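PDB 5OCR: kappa-carrageenase from Zobellia galactanivorans, which probably hydrolyses the marine algal polysaccharide kappa-carrageenan, the chain described here being the catalytic glycoside hydrolase family 16 part of a longer protein. Local coordinates for residues P11-W21 / T98-I106; G66-H74 / L268-D278. All coordinates share one frame; numbering follows the deposited sequence.

Contact 1: residues P11-W21 / T98-I106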
loop_
_atom_site.group_PDB
_atom_site.type_symbol
_atom_site.label_atom_id
_atom_site.label_comp_id
_atom_site.label_asym_id
_atom_site.label_seq_id
_atom_site.Cartn_x
_atom_site.Cartn_y
_atom_site.Cartn_z
ATOM N N PRO A 11 -2.408 14.461 -13.684
ATOM C CA PRO A 11 -1.876 14.515 -12.243
ATOM C C PRO A 11 -2.371 15.789 -11.476
ATOM O O PRO A 11 -2.429 16.938 -12.025
ATOM C CB PRO A 11 -0.357 14.510 -12.429
ATOM C CG PRO A 11 -0.161 13.772 -13.767
ATOM C CD PRO A 11 -1.297 14.258 -14.632
ATOM N N THR A 12 -2.818 15.601 -10.233
ATOM C CA THR A 12 -3.287 16.788 -9.413
ATOM C C THR A 12 -2.218 17.823 -9.268
ATOM O O THR A 12 -2.517 19.064 -9.348
ATOM C CB THR A 12 -3.825 16.305 -8.047
ATOM O OG1 THR A 12 -4.903 15.394 -8.303
ATOM C CG2 THR A 12 -4.411 17.449 -7.173
ATOM N N LYS A 13 -0.975 17.387 -9.029
ATOM C CA LYS A 13 0.095 18.359 -8.811
ATOM C C LYS A 13 1.422 17.718 -9.209
ATOM O O LYS A 13 1.665 16.590 -8.808
ATOM C CB LYS A 13 0.145 18.753 -7.337
ATOM C CG LYS A 13 1.208 19.769 -6.986
ATOM C CD LYS A 13 0.800 21.135 -7.493
ATOM C CE LYS A 13 1.876 22.018 -6.954
ATOM N NZ LYS A 13 1.405 23.349 -7.265
ATOM N N THR A 14 2.274 18.409 -9.983
ATOM C CA THR A 14 3.555 17.788 -10.377
ATOM C C THR A 14 4.706 18.756 -10.139
ATOM O O THR A 14 4.472 19.974 -9.940
ATOM C CB THR A 14 3.597 17.366 -11.853
ATOM O OG1 THR A 14 3.568 18.576 -12.643
ATOM C CG2 THR A 14 2.383 16.479 -12.244
ATOM N N SER A 15 5.932 18.261 -10.230
ATOM C CA SER A 15 7.088 19.059 -9.850
ATOM C C SER A 15 7.495 20.011 -10.964
ATOM O O SER A 15 8.038 21.067 -10.687
ATOM C CB SER A 15 8.226 18.158 -9.492
ATOM O OG SER A 15 8.731 17.584 -10.672
ATOM N N ASN A 16 7.213 19.639 -12.211
ATOM C CA ASN A 16 7.647 20.464 -13.372
ATOM C C ASN A 16 6.491 20.608 -14.346
ATOM O O ASN A 16 6.191 19.664 -15.105
ATOM C CB ASN A 16 8.844 19.790 -14.015
ATOM C CG ASN A 16 9.492 20.634 -15.098
ATOM O OD1 ASN A 16 8.914 21.611 -15.573
ATOM N ND2 ASN A 16 10.662 20.206 -15.535
ATOM N N PRO A 17 5.816 21.785 -14.340
ATOM C CA PRO A 17 4.669 22.006 -15.261
ATOM C C PRO A 17 5.086 21.889 -16.733
ATOM O O PRO A 17 4.230 21.821 -17.593
ATOM C CB PRO A 17 4.218 23.471 -14.921
ATOM C CG PRO A 17 5.500 24.118 -14.499
ATOM C CD PRO A 17 6.213 23.050 -13.663
ATOM N N ASN A 18 6.385 21.816 -17.027
ATOM C CA ASN A 18 6.785 21.645 -18.423
ATOM C C ASN A 18 6.642 20.212 -18.925
ATOM O O ASN A 18 6.610 19.988 -20.132
ATOM C CB ASN A 18 8.187 22.219 -18.677
ATOM C CG ASN A 18 8.207 23.736 -18.553
ATOM O OD1 ASN A 18 7.148 24.377 -18.596
ATOM N ND2 ASN A 18 9.398 24.315 -18.409
ATOM N N ASP A 19 6.520 19.233 -17.993
ATOM C CA ASP A 19 6.279 17.844 -18.386
ATOM C C ASP A 19 4.891 17.590 -19.019
ATOM O O ASP A 19 3.924 18.231 -18.631
ATOM C CB ASP A 19 6.441 16.936 -17.153
ATOM C CG ASP A 19 7.880 16.900 -16.632
ATOM O OD1 ASP A 19 8.854 16.996 -17.424
ATOM O OD2 ASP A 19 8.101 16.768 -15.439
ATOM N N GLN A 20 4.799 16.596 -19.912
ATOM C CA GLN A 20 3.544 16.208 -20.537
ATOM C C GLN A 20 3.190 14.855 -19.961
ATOM O O GLN A 20 4.093 14.021 -19.817
ATOM C CB GLN A 20 3.762 15.954 -22.016
ATOM C CG GLN A 20 4.087 17.208 -22.805
ATOM C CD GLN A 20 2.864 18.095 -23.051
ATOM O OE1 GLN A 20 1.724 17.619 -23.259
ATOM N NE2 GLN A 20 3.106 19.400 -23.061
ATOM N N TRP A 21 1.917 14.629 -19.667
ATOM C CA TRP A 21 1.527 13.325 -19.029
ATOM C C TRP A 21 0.468 12.626 -19.828
ATOM O O TRP A 21 -0.546 13.246 -20.170
ATOM C CB TRP A 21 1.008 13.586 -17.614
ATOM C CG TRP A 21 2.037 14.208 -16.725
ATOM C CD1 TRP A 21 2.206 15.579 -16.414
ATOM C CD2 TRP A 21 3.085 13.484 -16.002
ATOM N NE1 TRP A 21 3.292 15.749 -15.569
ATOM C CE2 TRP A 21 3.875 14.509 -15.278
ATOM C CE3 TRP A 21 3.433 12.132 -15.903
ATOM C CZ2 TRP A 21 4.933 14.164 -14.477
ATOM C CZ3 TRP A 21 4.513 11.793 -15.069
ATOM C CH2 TRP A 21 5.232 12.787 -14.387
ATOM N N THR A 98 7.804 1.801 -14.123
ATOM C CA THR A 98 8.961 2.193 -13.260
ATOM C C THR A 98 8.755 3.669 -12.948
ATOM O O THR A 98 8.350 4.021 -11.817
ATOM C CB THR A 98 10.319 1.913 -13.940
ATOM O OG1 THR A 98 10.425 0.537 -14.362
ATOM C CG2 THR A 98 11.499 2.212 -12.885
ATOM N N TYR A 99 8.849 4.487 -13.962
ATOM C CA TYR A 99 8.762 5.911 -13.700
ATOM C C TYR A 99 7.382 6.405 -14.159
ATOM O O TYR A 99 6.808 5.822 -15.015
ATOM C CB TYR A 99 9.803 6.653 -14.463
ATOM C CG TYR A 99 11.182 6.208 -14.144
ATOM C CD1 TYR A 99 11.628 6.043 -12.830
ATOM C CD2 TYR A 99 12.089 6.071 -15.181
ATOM C CE1 TYR A 99 12.918 5.577 -12.582
ATOM C CE2 TYR A 99 13.383 5.650 -14.947
ATOM C CZ TYR A 99 13.784 5.412 -13.638
ATOM O OH TYR A 99 15.089 4.973 -13.428
ATOM N N GLY A 100 6.858 7.474 -13.593
ATOM C CA GLY A 100 5.550 7.951 -13.993
ATOM C C GLY A 100 4.917 8.695 -12.832
ATOM O O GLY A 100 5.620 9.046 -11.855
ATOM N N TYR A 101 3.618 8.904 -12.934
ATOM C CA TYR A 101 2.863 9.469 -11.843
ATOM C C TYR A 101 1.728 8.553 -11.454
ATOM O O TYR A 101 1.013 8.052 -12.351
ATOM C CB TYR A 101 2.278 10.840 -12.289
ATOM C CG TYR A 101 1.839 11.769 -11.158
ATOM C CD1 TYR A 101 2.638 12.845 -10.788
ATOM C CD2 TYR A 101 0.586 11.594 -10.534
ATOM C CE1 TYR A 101 2.244 13.662 -9.746
ATOM C CE2 TYR A 101 0.235 12.383 -9.459
ATOM C CZ TYR A 101 1.052 13.452 -9.133
ATOM O OH TYR A 101 0.657 14.312 -8.116
ATOM N N PHE A 102 1.535 8.347 -10.134
ATOM C CA PHE A 102 0.544 7.370 -9.635
ATOM C C PHE A 102 -0.389 8.037 -8.634
ATOM O O PHE A 102 0.142 8.651 -7.651
ATOM C CB PHE A 102 1.269 6.202 -8.958
ATOM C CG PHE A 102 2.393 5.648 -9.816
ATOM C CD1 PHE A 102 2.149 4.539 -10.629
ATOM C CD2 PHE A 102 3.656 6.246 -9.893
ATOM C CE1 PHE A 102 3.114 4.102 -11.534
ATOM C CE2 PHE A 102 4.669 5.757 -10.725
ATOM C CZ PHE A 102 4.385 4.658 -11.561
ATOM N N GLU A 103 -1.704 7.941 -8.817
ATOM C CA GLU A 103 -2.600 8.662 -7.911
ATOM C C GLU A 103 -3.815 7.838 -7.614
ATOM O O GLU A 103 -4.301 7.136 -8.558
ATOM C CB GLU A 103 -3.035 9.937 -8.720
ATOM C CG GLU A 103 -3.851 10.919 -7.815
ATOM C CD GLU A 103 -4.228 12.218 -8.567
ATOM O OE1 GLU A 103 -3.317 13.069 -8.699
ATOM O OE2 GLU A 103 -5.399 12.341 -9.004
ATOM N N ALA A 104 -4.306 7.884 -6.375
ATOM C CA ALA A 104 -5.543 7.235 -6.014
ATOM C C ALA A 104 -6.293 8.084 -5.061
ATOM O O ALA A 104 -5.712 8.857 -4.273
ATOM C CB ALA A 104 -5.174 5.843 -5.406
ATOM N N LYS A 105 -7.604 8.028 -5.207
ATOM C CA LYS A 105 -8.501 8.752 -4.257
ATOM C C LYS A 105 -9.135 7.728 -3.312
ATOM O O LYS A 105 -9.853 6.766 -3.736
ATOM C CB LYS A 105 -9.533 9.606 -5.066
ATOM C CG LYS A 105 -10.655 10.283 -4.183
ATOM C CD LYS A 105 -11.491 11.088 -5.183
ATOM C CE LYS A 105 -12.730 11.599 -4.525
ATOM N NZ LYS A 105 -13.470 12.153 -5.698
ATOM N N ILE A 106 -8.782 7.864 -2.043
ATOM C CA ILE A 106 -9.021 6.783 -1.064
ATOM C C ILE A 106 -9.649 7.290 0.213
ATOM O O ILE A 106 -9.245 8.389 0.747
ATOM C CB ILE A 106 -7.644 6.103 -0.706
ATOM C CG1 ILE A 106 -7.004 5.386 -1.937
ATOM C CG2 ILE A 106 -7.833 5.127 0.547
ATOM C CD1 ILE A 106 -5.507 5.081 -1.699
#

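Contact 2: residues G66-H74 / L268-D278. With MG (magnesium ion), chain F.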
loop_
_atom_site.group_PDB
_atom_site.type_symbol
_atom_site.label_atom_id
_atom_site.label_comp_id
_atom_site.label_asym_id
_atom_site.label_seq_id
_atom_site.Cartn_x
_atom_site.Cartn_y
_atom_site.Cartn_z
ATOM N N GLY A 66 -19.513 3.686 -8.482
ATOM C CA GLY A 66 -18.323 4.436 -8.807
ATOM C C GLY A 66 -17.239 4.216 -7.792
ATOM O O GLY A 66 -16.156 4.801 -7.973
ATOM N N ILE A 67 -17.485 3.358 -6.786
ATOM C CA ILE A 67 -16.489 3.247 -5.644
ATOM C C ILE A 67 -16.137 1.784 -5.370
ATOM O O ILE A 67 -17.014 0.934 -5.215
ATOM C CB ILE A 67 -17.126 3.830 -4.349
ATOM C CG1 ILE A 67 -17.548 5.322 -4.570
ATOM C CG2 ILE A 67 -16.170 3.725 -3.079
ATOM C CD1 ILE A 67 -16.434 6.370 -4.651
ATOM N N ALA A 68 -14.837 1.478 -5.386
ATOM C CA ALA A 68 -14.418 0.118 -5.040
ATOM C C ALA A 68 -14.292 0.029 -3.579
ATOM O O ALA A 68 -13.741 0.938 -2.959
ATOM C CB ALA A 68 -13.081 -0.165 -5.669
ATOM N N GLU A 69 -14.668 -1.149 -3.052
ATOM C CA GLU A 69 -14.631 -1.406 -1.591
ATOM C C GLU A 69 -13.726 -2.617 -1.323
ATOM O O GLU A 69 -13.972 -3.670 -1.944
ATOM C CB GLU A 69 -16.080 -1.662 -1.084
ATOM C CG GLU A 69 -16.113 -2.014 0.416
ATOM C CD GLU A 69 -17.492 -2.131 1.044
ATOM O OE1 GLU A 69 -18.476 -2.041 0.313
ATOM O OE2 GLU A 69 -17.589 -2.269 2.303
ATOM N N LEU A 70 -12.676 -2.504 -0.507
ATOM C CA LEU A 70 -11.804 -3.616 -0.225
ATOM C C LEU A 70 -11.996 -3.900 1.279
ATOM O O LEU A 70 -11.909 -2.996 2.093
ATOM C CB LEU A 70 -10.334 -3.237 -0.564
ATOM C CG LEU A 70 -10.074 -2.930 -2.043
ATOM C CD1 LEU A 70 -10.456 -1.508 -2.429
ATOM C CD2 LEU A 70 -8.582 -3.094 -2.354
ATOM N N THR A 71 -12.251 -5.158 1.627
ATOM C CA THR A 71 -12.737 -5.482 2.971
ATOM C C THR A 71 -11.853 -6.505 3.676
ATOM O O THR A 71 -11.455 -7.535 3.038
ATOM C CB THR A 71 -14.197 -6.048 2.855
ATOM O OG1 THR A 71 -15.003 -5.052 2.206
ATOM C CG2 THR A 71 -14.844 -6.312 4.230
ATOM N N MET A 72 -11.569 -6.257 4.941
ATOM C CA MET A 72 -10.902 -7.243 5.837
ATOM C C MET A 72 -11.983 -8.055 6.546
ATOM O O MET A 72 -12.849 -7.477 7.183
ATOM C CB MET A 72 -10.072 -6.468 6.877
ATOM C CG MET A 72 -9.287 -7.403 7.833
ATOM S SD MET A 72 -7.972 -8.259 6.985
ATOM C CE MET A 72 -6.889 -6.844 6.516
ATOM N N ARG A 73 -11.958 -9.395 6.418
ATOM C CA ARG A 73 -13.018 -10.245 7.011
ATOM C C ARG A 73 -12.378 -11.258 7.943
ATOM O O ARG A 73 -11.224 -11.695 7.734
ATOM C CB ARG A 73 -13.716 -11.074 5.918
ATOM C CG ARG A 73 -14.585 -10.152 5.059
ATOM C CD ARG A 73 -15.475 -10.985 4.167
ATOM N NE ARG A 73 -15.998 -10.123 3.092
ATOM C CZ ARG A 73 -16.986 -9.249 3.224
ATOM N NH1 ARG A 73 -17.609 -9.105 4.410
ATOM N NH2 ARG A 73 -17.373 -8.516 2.171
ATOM N N HIS A 74 -13.111 -11.648 8.975
ATOM C CA HIS A 74 -12.587 -12.652 9.917
ATOM C C HIS A 74 -12.998 -14.007 9.396
ATOM O O HIS A 74 -14.176 -14.225 9.051
ATOM C CB HIS A 74 -13.247 -12.413 11.301
ATOM C CG HIS A 74 -12.822 -13.376 12.365
ATOM N ND1 HIS A 74 -13.655 -13.699 13.393
ATOM C CD2 HIS A 74 -11.608 -13.970 12.635
ATOM C CE1 HIS A 74 -12.989 -14.561 14.229
ATOM N NE2 HIS A 74 -11.769 -14.725 13.778
ATOM N N LEU A 268 -12.820 -7.350 17.234
ATOM C CA LEU A 268 -13.655 -8.177 16.312
ATOM C C LEU A 268 -15.044 -7.674 16.073
ATOM O O LEU A 268 -15.623 -7.908 14.994
ATOM C CB LEU A 268 -13.713 -9.647 16.746
ATOM C CG LEU A 268 -12.450 -10.470 16.624
ATOM C CD1 LEU A 268 -12.813 -11.749 17.349
ATOM C CD2 LEU A 268 -12.036 -10.758 15.165
ATOM N N SER A 269 -15.599 -6.920 17.026
ATOM C CA SER A 269 -16.925 -6.359 16.827
ATOM C C SER A 269 -16.901 -5.355 15.675
ATOM O O SER A 269 -17.934 -5.091 15.087
ATOM C CB SER A 269 -17.477 -5.709 18.113
ATOM O OG SER A 269 -16.814 -4.487 18.419
ATOM N N ASP A 270 -15.702 -4.828 15.357
ATOM C CA ASP A 270 -15.498 -3.831 14.273
ATOM C C ASP A 270 -15.042 -4.411 12.933
ATOM O O ASP A 270 -14.727 -3.675 11.998
ATOM C CB ASP A 270 -14.548 -2.732 14.745
ATOM C CG ASP A 270 -15.105 -1.998 15.937
ATOM O OD1 ASP A 270 -16.324 -1.715 15.897
ATOM O OD2 ASP A 270 -14.357 -1.738 16.914
ATOM N N ILE A 271 -15.046 -5.727 12.841
ATOM C CA ILE A 271 -14.753 -6.477 11.626
ATOM C C ILE A 271 -16.079 -7.089 11.156
ATOM O O ILE A 271 -16.752 -7.689 11.987
ATOM C CB ILE A 271 -13.651 -7.557 11.909
ATOM C CG1 ILE A 271 -12.292 -6.910 12.375
ATOM C CG2 ILE A 271 -13.511 -8.454 10.688
ATOM C CD1 ILE A 271 -11.595 -6.157 11.210
ATOM N N PRO A 272 -16.429 -7.031 9.837
ATOM C CA PRO A 272 -15.558 -6.596 8.720
ATOM C C PRO A 272 -15.381 -5.072 8.706
ATOM O O PRO A 272 -16.254 -4.316 9.253
ATOM C CB PRO A 272 -16.310 -7.081 7.479
ATOM C CG PRO A 272 -17.787 -7.152 7.933
ATOM C CD PRO A 272 -17.673 -7.670 9.340
ATOM N N THR A 273 -14.284 -4.615 8.088
ATOM C CA THR A 273 -14.134 -3.177 7.924
ATOM C C THR A 273 -13.572 -2.975 6.519
ATOM O O THR A 273 -12.966 -3.938 5.940
ATOM C CB THR A 273 -13.192 -2.616 9.016
ATOM O OG1 THR A 273 -13.266 -1.170 8.955
ATOM C CG2 THR A 273 -11.687 -3.032 8.841
ATOM N N SER A 274 -13.792 -1.777 5.931
ATOM C CA SER A 274 -13.491 -1.612 4.525
ATOM C C SER A 274 -12.767 -0.308 4.288
ATOM O O SER A 274 -13.000 0.653 5.009
ATOM C CB SER A 274 -14.782 -1.541 3.745
ATOM O OG SER A 274 -15.517 -2.770 3.851
ATOM N N MET A 275 -11.821 -0.330 3.324
ATOM C CA MET A 275 -11.363 0.914 2.636
ATOM C C MET A 275 -12.127 1.111 1.337
ATOM O O MET A 275 -12.660 0.157 0.775
ATOM C CB MET A 275 -9.820 0.934 2.348
ATOM C CG MET A 275 -9.428 -0.212 1.393
ATOM S SD MET A 275 -7.650 -0.285 1.129
ATOM C CE MET A 275 -7.369 1.124 0.073
ATOM N N TYR A 276 -12.118 2.336 0.821
ATOM C CA TYR A 276 -12.868 2.651 -0.410
ATOM C C TYR A 276 -11.974 3.417 -1.361
ATOM O O TYR A 276 -11.192 4.341 -0.942
ATOM C CB TYR A 276 -14.067 3.585 -0.046
ATOM C CG TYR A 276 -14.990 2.876 0.886
ATOM C CD1 TYR A 276 -16.016 2.067 0.358
ATOM C CD2 TYR A 276 -14.856 2.992 2.280
ATOM C CE1 TYR A 276 -16.889 1.375 1.250
ATOM C CE2 TYR A 276 -15.716 2.282 3.165
ATOM C CZ TYR A 276 -16.707 1.494 2.614
ATOM O OH TYR A 276 -17.568 0.864 3.465
ATOM N N VAL A 277 -12.082 3.117 -2.643
ATOM C CA VAL A 277 -11.260 3.798 -3.617
ATOM C C VAL A 277 -12.189 4.332 -4.740
ATOM O O VAL A 277 -12.895 3.530 -5.410
ATOM C CB VAL A 277 -10.247 2.811 -4.236
ATOM C CG1 VAL A 277 -9.344 3.563 -5.217
ATOM C CG2 VAL A 277 -9.374 2.071 -3.186
ATOM N N ASP A 278 -12.137 5.642 -4.995
ATOM C CA ASP A 278 -12.922 6.226 -6.060
ATOM C C ASP A 278 -12.212 6.070 -7.374
ATOM O O ASP A 278 -12.869 5.808 -8.389
ATOM C CB ASP A 278 -13.175 7.723 -5.691
ATOM C CG ASP A 278 -14.211 8.436 -6.632
ATOM O OD1 ASP A 278 -14.957 7.777 -7.343
ATOM O OD2 ASP A 278 -14.156 9.664 -6.696
HETATM MG MG MG F . -15.048 6.199 -9.280
HETATM O O HOH W 1 -16.830 7.076 -10.639
#

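Contact 1: residues P11-W21 / T98-I106
Tyr-101 lays its ring beneath the pyrrolidine of Pro-11, whose CB sits 3.5 Å from the ring centroid and only 4° off its normal, a CH-pi contact almost exactly over the centre. The same ring meets Trp-21 differently: its edge is turned to the face of the indole six-membered ring in a T-shaped pair, with centroids 5.8 Å apart and planes at 74°. Trp-21 also carries Pro-11 CG on one face, and its CZ3 rests 3.7 Å from Tyr-101 CB. Because CG of Tyr-101 stands anti to the backbone N (chi1 -161°), the ring reaches out from strand 100-107 into the curl of segment 11-21, where its hydroxyl donates to the carbonyl O of Lys-13 (OH to O, 2.6 Å). Thr-14 CG2 packs obliquely on the CE1 side.

Two residues further along the strand, Glu-103 extends to the same side and grips the start of the segment. Its OE1 receives Thr-12 N at 3.0 Å on the syn lone pair, while Thr-12 OG1 donates to that oxygen from above the carboxylate plane, OG1 to OE1 being 2.8 Å. OE2 is taken by Tyr-279 OH, from the neighbouring strand 273-285. The loop that leads into strand 21-23 is thus fastened to the jelly-roll by a ring and a carboxylate. Two donors on OE1, with a tyrosine hydroxyl bonded to OE2, would favour the charged form of Glu-103, and together they fix how its flat end is turned.

Contact 2: residues G66-H74 / L268-D278
His-74 receives CD2 of Leu-268 over the centre of one ring face, 3.8 Å from the centroid, while its NE2 is hydrogen-bonded to Asn-78 OD1. The guanidinium of Arg-73 has a methyl on one face, that of its strand-mate Thr-71, and Pro-272 CB approaches it obliquely. Tyr-276 takes Ile-67 CG2 at its ring edge; Glu-69 runs beside it, pointing the same way, with carboxylate and ring planes 38° apart.

The strands 67-74 and 273-277 that carry most of these groups run antiparallel, in a sheet of the beta-jellyroll of family 16. Ala-68 with Val-277, Leu-70 with Met-275 and Met-72 with Thr-273 are hydrogen-bonded pairs; the last is weak in one direction, from Thr-273 N to Met-72 O. Their side chains share the face where Leu-70 CD1 touches Val-277 CG2 and where Phe-91 and Leu-239 add to the packing.

Polar groups gather on the other face. Glu-69 is extended, with CG anti to the backbone N (chi1 177°), and in the conformer described (a second was modelled for Ser-274) Ser-274 OG donates to the anti lone pair of Glu-69 OE2 at 2.6 Å; Thr-71 OG1 lies 2.9 Å from the same Ser-274 OG. With an alanine at Glu-69, Ser-274 OG would probably lose this carboxylate acceptor, and the side of the Tyr-276 ring its lengthwise neighbour.

At the far end magnesium is held by Gly-66 O at 2.2 Å, by both O and OD1 of Asp-278, by a water and by the backbone O of Glu-30; Ile-67 CD1 lies 3.4 Å from Asp-278 OD1.

In the fold
Contacts 1 and 2 illustrate how one long strand can serve two neighbours: 273-285 pairs with 67-74 of contact 2 on one side and with 100-107 of contact 1 on the other, the latter pairing continuing past the corner at Asp-278 to Tyr-101 and Glu-103. Their centres lie about 27 Å apart, yet they meet where Lys-105 NZ forms a salt bridge with Asp-278 OD2 at 2.8 Å. Asp-278, which binds magnesium through O and OD1, gives its other oxygen, OD2, to contact 1. Ile-106 CG2 also packs on Met-275 CE (4.1 Å). The side chain of Glu-103 is about 11 Å from that magnesium ion; another is bound by Phe-31 and Gly-66.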